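Local coordinates for DUF211 domain-containing protein (PDB 3BPD) that is of unknown function but binds magnesium ions and assembles as a heptamer of small alpha/beta subunits, at residues I39-I44 / E49-T54; Q64-I69 / G74-V79. The protein carries 1 engineered substitution. All blocks are in the same frame, centred on the assembly; numbering follows the deposited sequence.

Interaction 1 (I39-I44 / E49-T54); sequences IHLSEI and ENIKIT. With MG (magnesium ion), chain B.
I39 meets the opposite strand with two separate branches. Its CG2 lies against the end of I51, 4.0 Å from CD1, while its CG1 runs beside I53 CG1, also at 4.0 Å, the two side chains pointing the same way. The first torsion of I39 (chi1 -64°) puts CG2 opposite the backbone N, against I51, and leaves CG1 for I53. F24 and A25 of helix 21-29 pack on I39, making this the helix-covered face of the sheet. Further along the same face E49 lies beside I44, its OE2 3.7 Å from I44 CD1; the other oxygen, OE1, forms a salt bridge with K15.

The backbones are paired as an antiparallel hairpin, in which strand 34-44 is an outer strand of its own chain's sheet and strand 48-57 pairs on its other edge with strand 6-16. H40 and K52 exchange two hydrogen bonds: H40 N reaches K52 O over 2.7 Å and is nearly straight (176°), and K52 N returns to H40 O. Past L41 the register slips by one residue in a classic beta bulge. N50 O there accepts from both S42 N (2.8 Å) and E43 N (3.1 Å), while N50 N donates to E43 O.

On the face opposite I39, the side chains of N50 and E43 run side by side, with the amide and carboxylate planes turned 59° apart. E43 carries OE2 to within 2.2 Å of a magnesium ion, with D45 also taking part in magnesium binding at this end of the hairpin. K52 bends at its second torsion, which brings CD to 3.7 Å from S42 OG before the end of the chain leads away.

Interaction 2 (Q64-I69 / G74-V79); sequences QIKGVI and GVIHSV. With MG (magnesium ion), chain Y.
The return from helix 62-71 to edge strand 75-85 brings I69 against G74 and I76, closing the second half of a beta-alpha-beta crossover. Across the short turn, G74 N donates to I69 O, a backbone hydrogen bond of 2.9 Å. It is moderately bent, 143° at the hydrogen, with the donor tilted 25° from the carbonyl plane. Within the helix, I69 N is itself bonded to I65 O.

The rest of the contact is apolar. I69 turns toward the strand, and its methyl branch does the touching: CG2 lies 4.0 Å from G74 C and 4.3 Å from I76 CG1. Having its gamma-methyl opposite the backbone N (chi1 -67°) leaves CG1 directed elsewhere, and the side chain also touches L11 and I53 of the sheet and L28 of helix 21-29, joining sheet and both helices. I76 meets the helix one turn earlier, where its CD1 rests on the aliphatic base of K66, 3.8 Å from CG and 4.0 Å from CB. The K66 and I76 side chains meet at a slant, and the extended lysine carries its ammonium group beyond the methyl, making a long, weak ion pair with E70.

Farther along the strand, H77 and S78 both face D12 of strand 6-16 in a classic beta bulge. Here S78 OG binds a magnesium ion at 2.3 Å together with D12, and it is also hydrogen-bonded to D80. H77 belongs to a magnesium site of this protein as well, although in this chain no ion is bound to it. A helix returning to the outermost strand of an antiparallel sheet of order 2-3-1-4, in a beta-alpha-beta-beta-alpha-beta chain, is typical of the ferredoxin-like fold.

In the fold
After strand 6-16 and helix 21-29, the chain enters strand 34-44, and interaction 1 closes the hairpin to strand 48-57. The chain then leaves the sheet for helix 62-71, and interaction 2 closes the turn leading into strand 75-85. The two contacts follow in series, neither nesting nor crossing, with centres about 13 Å apart. They touch where I53 CD1 packs 3.8 Å from I69 CD1, the hairpin strand meeting the underside of the helix. Strand 6-16 lies between strands 48-57 and 75-85, which helix 62-71 connects. Interaction 1 joins one outer strand to the sheet, while interaction 2 links the helical layer to the other outer strand.

Interaction 1 (I39-I44 / E49-T54)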
loop_
_atom_site.group_PDB
_atom_site.type_symbol
_atom_site.label_atom_id
_atom_site.label_comp_id
_atom_site.label_asym_id
_atom_site.label_seq_id
_atom_site.Cartn_x
_atom_site.Cartn_y
_atom_site.Cartn_z
ATOM N N ILE F 39 -17.510 5.353 12.830
ATOM C CA ILE F 39 -17.191 5.520 14.226
ATOM C C ILE F 39 -16.277 4.388 14.665
ATOM O O ILE F 39 -16.635 3.210 14.621
ATOM C CB ILE F 39 -18.457 5.585 15.088
ATOM C CG1 ILE F 39 -19.259 6.827 14.706
ATOM C CG2 ILE F 39 -18.077 5.686 16.544
ATOM C CD1 ILE F 39 -20.432 7.096 15.589
ATOM N N HIS F 40 -15.066 4.763 15.047
ATOM C CA HIS F 40 -14.084 3.797 15.496
ATOM C C HIS F 40 -13.945 3.833 17.016
ATOM O O HIS F 40 -13.817 4.908 17.614
ATOM C CB HIS F 40 -12.738 4.098 14.861
ATOM C CG HIS F 40 -11.639 3.219 15.358
ATOM N ND1 HIS F 40 -11.514 1.900 14.978
ATOM C CD2 HIS F 40 -10.643 3.454 16.245
ATOM C CE1 HIS F 40 -10.487 1.360 15.609
ATOM N NE2 HIS F 40 -9.943 2.282 16.384
ATOM N N LEU F 41 -13.983 2.657 17.634
ATOM C CA LEU F 41 -13.851 2.545 19.081
ATOM C C LEU F 41 -12.371 2.514 19.462
ATOM O O LEU F 41 -11.634 1.594 19.098
ATOM C CB LEU F 41 -14.543 1.276 19.579
ATOM C CG LEU F 41 -14.348 0.938 21.059
ATOM C CD1 LEU F 41 -14.874 2.066 21.920
ATOM C CD2 LEU F 41 -15.063 -0.360 21.387
ATOM N N SER F 42 -11.942 3.530 20.202
ATOM C CA SER F 42 -10.549 3.636 20.621
ATOM C C SER F 42 -10.285 2.907 21.923
ATOM O O SER F 42 -9.266 2.252 22.068
ATOM C CB SER F 42 -10.162 5.103 20.777
ATOM O OG SER F 42 -10.353 5.812 19.561
ATOM N N GLU F 43 -11.211 3.021 22.868
ATOM C CA GLU F 43 -11.050 2.365 24.159
ATOM C C GLU F 43 -12.306 2.434 25.010
ATOM O O GLU F 43 -13.068 3.400 24.935
ATOM C CB GLU F 43 -9.886 3.007 24.927
ATOM C CG GLU F 43 -9.753 2.544 26.368
ATOM C CD GLU F 43 -8.737 3.348 27.161
ATOM O OE1 GLU F 43 -7.516 3.132 26.993
ATOM O OE2 GLU F 43 -9.172 4.205 27.956
ATOM N N ILE F 44 -12.519 1.391 25.807
ATOM C CA ILE F 44 -13.648 1.346 26.719
ATOM C C ILE F 44 -13.123 1.480 28.144
ATOM O O ILE F 44 -12.176 0.809 28.537
ATOM C CB ILE F 44 -14.429 0.029 26.644
ATOM C CG1 ILE F 44 -14.953 -0.214 25.234
ATOM C CG2 ILE F 44 -15.604 0.097 27.587
ATOM C CD1 ILE F 44 -15.966 -1.348 25.145
ATOM N N GLU F 49 -16.271 5.792 27.031
ATOM C CA GLU F 49 -15.618 5.266 25.841
ATOM C C GLU F 49 -14.972 6.400 25.077
ATOM O O GLU F 49 -15.479 7.522 25.066
ATOM C CB GLU F 49 -16.614 4.593 24.893
ATOM C CG GLU F 49 -17.497 3.539 25.498
ATOM C CD GLU F 49 -18.269 2.775 24.446
ATOM O OE1 GLU F 49 -18.927 3.425 23.598
ATOM O OE2 GLU F 49 -18.222 1.523 24.470
ATOM N N ASN F 50 -13.838 6.107 24.458
ATOM C CA ASN F 50 -13.160 7.081 23.627
ATOM C C ASN F 50 -13.368 6.523 22.224
ATOM O O ASN F 50 -13.077 5.352 21.956
ATOM C CB ASN F 50 -11.674 7.169 23.980
ATOM C CG ASN F 50 -11.416 8.011 25.232
ATOM O OD1 ASN F 50 -11.810 9.172 25.290
ATOM N ND2 ASN F 50 -10.749 7.425 26.235
ATOM N N ILE F 51 -13.906 7.355 21.341
ATOM C CA ILE F 51 -14.182 6.939 19.976
ATOM C C ILE F 51 -13.714 7.972 18.949
ATOM O O ILE F 51 -13.693 9.172 19.234
ATOM C CB ILE F 51 -15.710 6.688 19.789
ATOM C CG1 ILE F 51 -16.491 7.988 20.027
ATOM C CG2 ILE F 51 -16.191 5.628 20.771
ATOM C CD1 ILE F 51 -18.008 7.845 19.869
ATOM N N LYS F 52 -13.329 7.499 17.762
ATOM C CA LYS F 52 -12.902 8.375 16.666
ATOM C C LYS F 52 -14.044 8.435 15.635
ATOM O O LYS F 52 -14.460 7.402 15.108
ATOM C CB LYS F 52 -11.633 7.826 15.995
ATOM C CG LYS F 52 -10.449 8.768 16.047
ATOM C CD LYS F 52 -9.864 8.842 17.454
ATOM C CE LYS F 52 -8.691 9.803 17.542
ATOM N NZ LYS F 52 -7.880 9.514 18.757
ATOM N N ILE F 53 -14.552 9.635 15.357
ATOM C CA ILE F 53 -15.644 9.803 14.394
ATOM C C ILE F 53 -15.171 10.458 13.097
ATOM O O ILE F 53 -14.582 11.536 13.113
ATOM C CB ILE F 53 -16.790 10.673 14.964
ATOM C CG1 ILE F 53 -17.423 10.000 16.193
ATOM C CG2 ILE F 53 -17.848 10.891 13.894
ATOM C CD1 ILE F 53 -18.493 10.853 16.914
ATOM N N THR F 54 -15.426 9.794 11.977
ATOM C CA THR F 54 -15.047 10.319 10.679
ATOM C C THR F 54 -16.344 10.591 9.929
ATOM O O THR F 54 -17.149 9.681 9.708
ATOM C CB THR F 54 -14.201 9.301 9.872
ATOM O OG1 THR F 54 -13.008 8.998 10.591
ATOM C CG2 THR F 54 -13.816 9.867 8.509
HETATM MG MG MG B . -8.876 6.126 28.985
#

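Interaction 2 (Q64-I69 / G74-V79)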
loop_
_atom_site.group_PDB
_atom_site.type_symbol
_atom_site.label_atom_id
_atom_site.label_comp_id
_atom_site.label_asym_id
_atom_site.label_seq_id
_atom_site.Cartn_x
_atom_site.Cartn_y
_atom_site.Cartn_z
ATOM N N GLN F 64 -24.009 22.011 13.745
ATOM C CA GLN F 64 -25.048 21.001 13.672
ATOM C C GLN F 64 -24.497 19.624 14.054
ATOM O O GLN F 64 -25.125 18.893 14.816
ATOM C CB GLN F 64 -25.644 20.952 12.265
ATOM C CG GLN F 64 -26.794 19.968 12.129
ATOM C CD GLN F 64 -27.282 19.838 10.701
ATOM O OE1 GLN F 64 -26.481 19.681 9.779
ATOM N NE2 GLN F 64 -28.601 19.886 10.510
ATOM N N ILE F 65 -23.330 19.267 13.525
ATOM C CA ILE F 65 -22.726 17.979 13.839
ATOM C C ILE F 65 -22.380 17.911 15.323
ATOM O O ILE F 65 -22.593 16.884 15.976
ATOM C CB ILE F 65 -21.455 17.734 13.000
ATOM C CG1 ILE F 65 -21.848 17.486 11.541
ATOM C CG2 ILE F 65 -20.686 16.545 13.549
ATOM C CD1 ILE F 65 -20.690 17.381 10.580
ATOM N N LYS F 66 -21.857 19.013 15.853
ATOM C CA LYS F 66 -21.500 19.085 17.264
ATOM C C LYS F 66 -22.789 18.958 18.085
ATOM O O LYS F 66 -22.822 18.331 19.148
ATOM C CB LYS F 66 -20.807 20.422 17.565
ATOM C CG LYS F 66 -20.420 20.599 19.025
ATOM C CD LYS F 66 -19.836 21.976 19.306
ATOM C CE LYS F 66 -19.682 22.180 20.816
ATOM N NZ LYS F 66 -19.059 23.476 21.231
ATOM N N GLY F 67 -23.850 19.557 17.563
ATOM C CA GLY F 67 -25.122 19.504 18.240
ATOM C C GLY F 67 -25.539 18.072 18.462
ATOM O O GLY F 67 -25.823 17.687 19.593
ATOM N N VAL F 68 -25.552 17.280 17.390
ATOM C CA VAL F 68 -25.960 15.886 17.471
ATOM C C VAL F 68 -25.128 15.132 18.481
ATOM O O VAL F 68 -25.676 14.491 19.376
ATOM C CB VAL F 68 -25.844 15.175 16.109
ATOM C CG1 VAL F 68 -26.384 13.763 16.217
ATOM C CG2 VAL F 68 -26.606 15.946 15.055
ATOM N N ILE F 69 -23.808 15.208 18.342
ATOM C CA ILE F 69 -22.901 14.521 19.255
ATOM C C ILE F 69 -23.155 14.900 20.721
ATOM O O ILE F 69 -23.212 14.032 21.597
ATOM C CB ILE F 69 -21.413 14.827 18.887
ATOM C CG1 ILE F 69 -21.080 14.204 17.536
ATOM C CG2 ILE F 69 -20.454 14.303 19.971
ATOM C CD1 ILE F 69 -19.662 14.458 17.091
ATOM N N GLY F 74 -22.258 12.905 24.094
ATOM C CA GLY F 74 -20.832 12.895 23.860
ATOM C C GLY F 74 -20.207 14.268 23.929
ATOM O O GLY F 74 -20.895 15.290 23.865
ATOM N N VAL F 75 -18.890 14.287 24.071
ATOM C CA VAL F 75 -18.146 15.529 24.117
ATOM C C VAL F 75 -16.975 15.412 23.139
ATOM O O VAL F 75 -16.336 14.371 23.050
ATOM C CB VAL F 75 -17.625 15.823 25.552
ATOM C CG1 VAL F 75 -16.689 14.720 26.013
ATOM C CG2 VAL F 75 -16.917 17.168 25.582
ATOM N N ILE F 76 -16.729 16.483 22.393
ATOM C CA ILE F 76 -15.646 16.550 21.418
ATOM C C ILE F 76 -14.376 17.037 22.113
ATOM O O ILE F 76 -14.263 18.211 22.452
ATOM C CB ILE F 76 -15.977 17.546 20.282
ATOM C CG1 ILE F 76 -17.236 17.098 19.536
ATOM C CG2 ILE F 76 -14.804 17.664 19.336
ATOM C CD1 ILE F 76 -17.687 18.061 18.474
ATOM N N HIS F 77 -13.422 16.141 22.329
ATOM C CA HIS F 77 -12.181 16.513 22.976
ATOM C C HIS F 77 -11.265 17.237 22.026
ATOM O O HIS F 77 -10.501 18.104 22.426
ATOM C CB HIS F 77 -11.488 15.276 23.513
ATOM C CG HIS F 77 -12.018 14.830 24.833
ATOM N ND1 HIS F 77 -11.622 13.657 25.439
ATOM C CD2 HIS F 77 -12.913 15.405 25.670
ATOM C CE1 HIS F 77 -12.251 13.530 26.591
ATOM N NE2 HIS F 77 -13.041 14.577 26.756
ATOM N N SER F 78 -11.338 16.877 20.757
ATOM C CA SER F 78 -10.494 17.520 19.771
ATOM C C SER F 78 -10.866 17.159 18.333
ATOM O O SER F 78 -11.379 16.072 18.061
ATOM C CB SER F 78 -9.039 17.144 20.023
ATOM O OG SER F 78 -8.847 15.780 19.734
ATOM N N VAL F 79 -10.601 18.092 17.425
ATOM C CA VAL F 79 -10.856 17.917 16.004
ATOM C C VAL F 79 -9.509 17.464 15.458
ATOM O O VAL F 79 -8.594 18.261 15.353
ATOM C CB VAL F 79 -11.268 19.272 15.371
ATOM C CG1 VAL F 79 -11.520 19.109 13.885
ATOM C CG2 VAL F 79 -12.505 19.816 16.079
HETATM MG MG MG Y . -7.789 14.182 21.033
#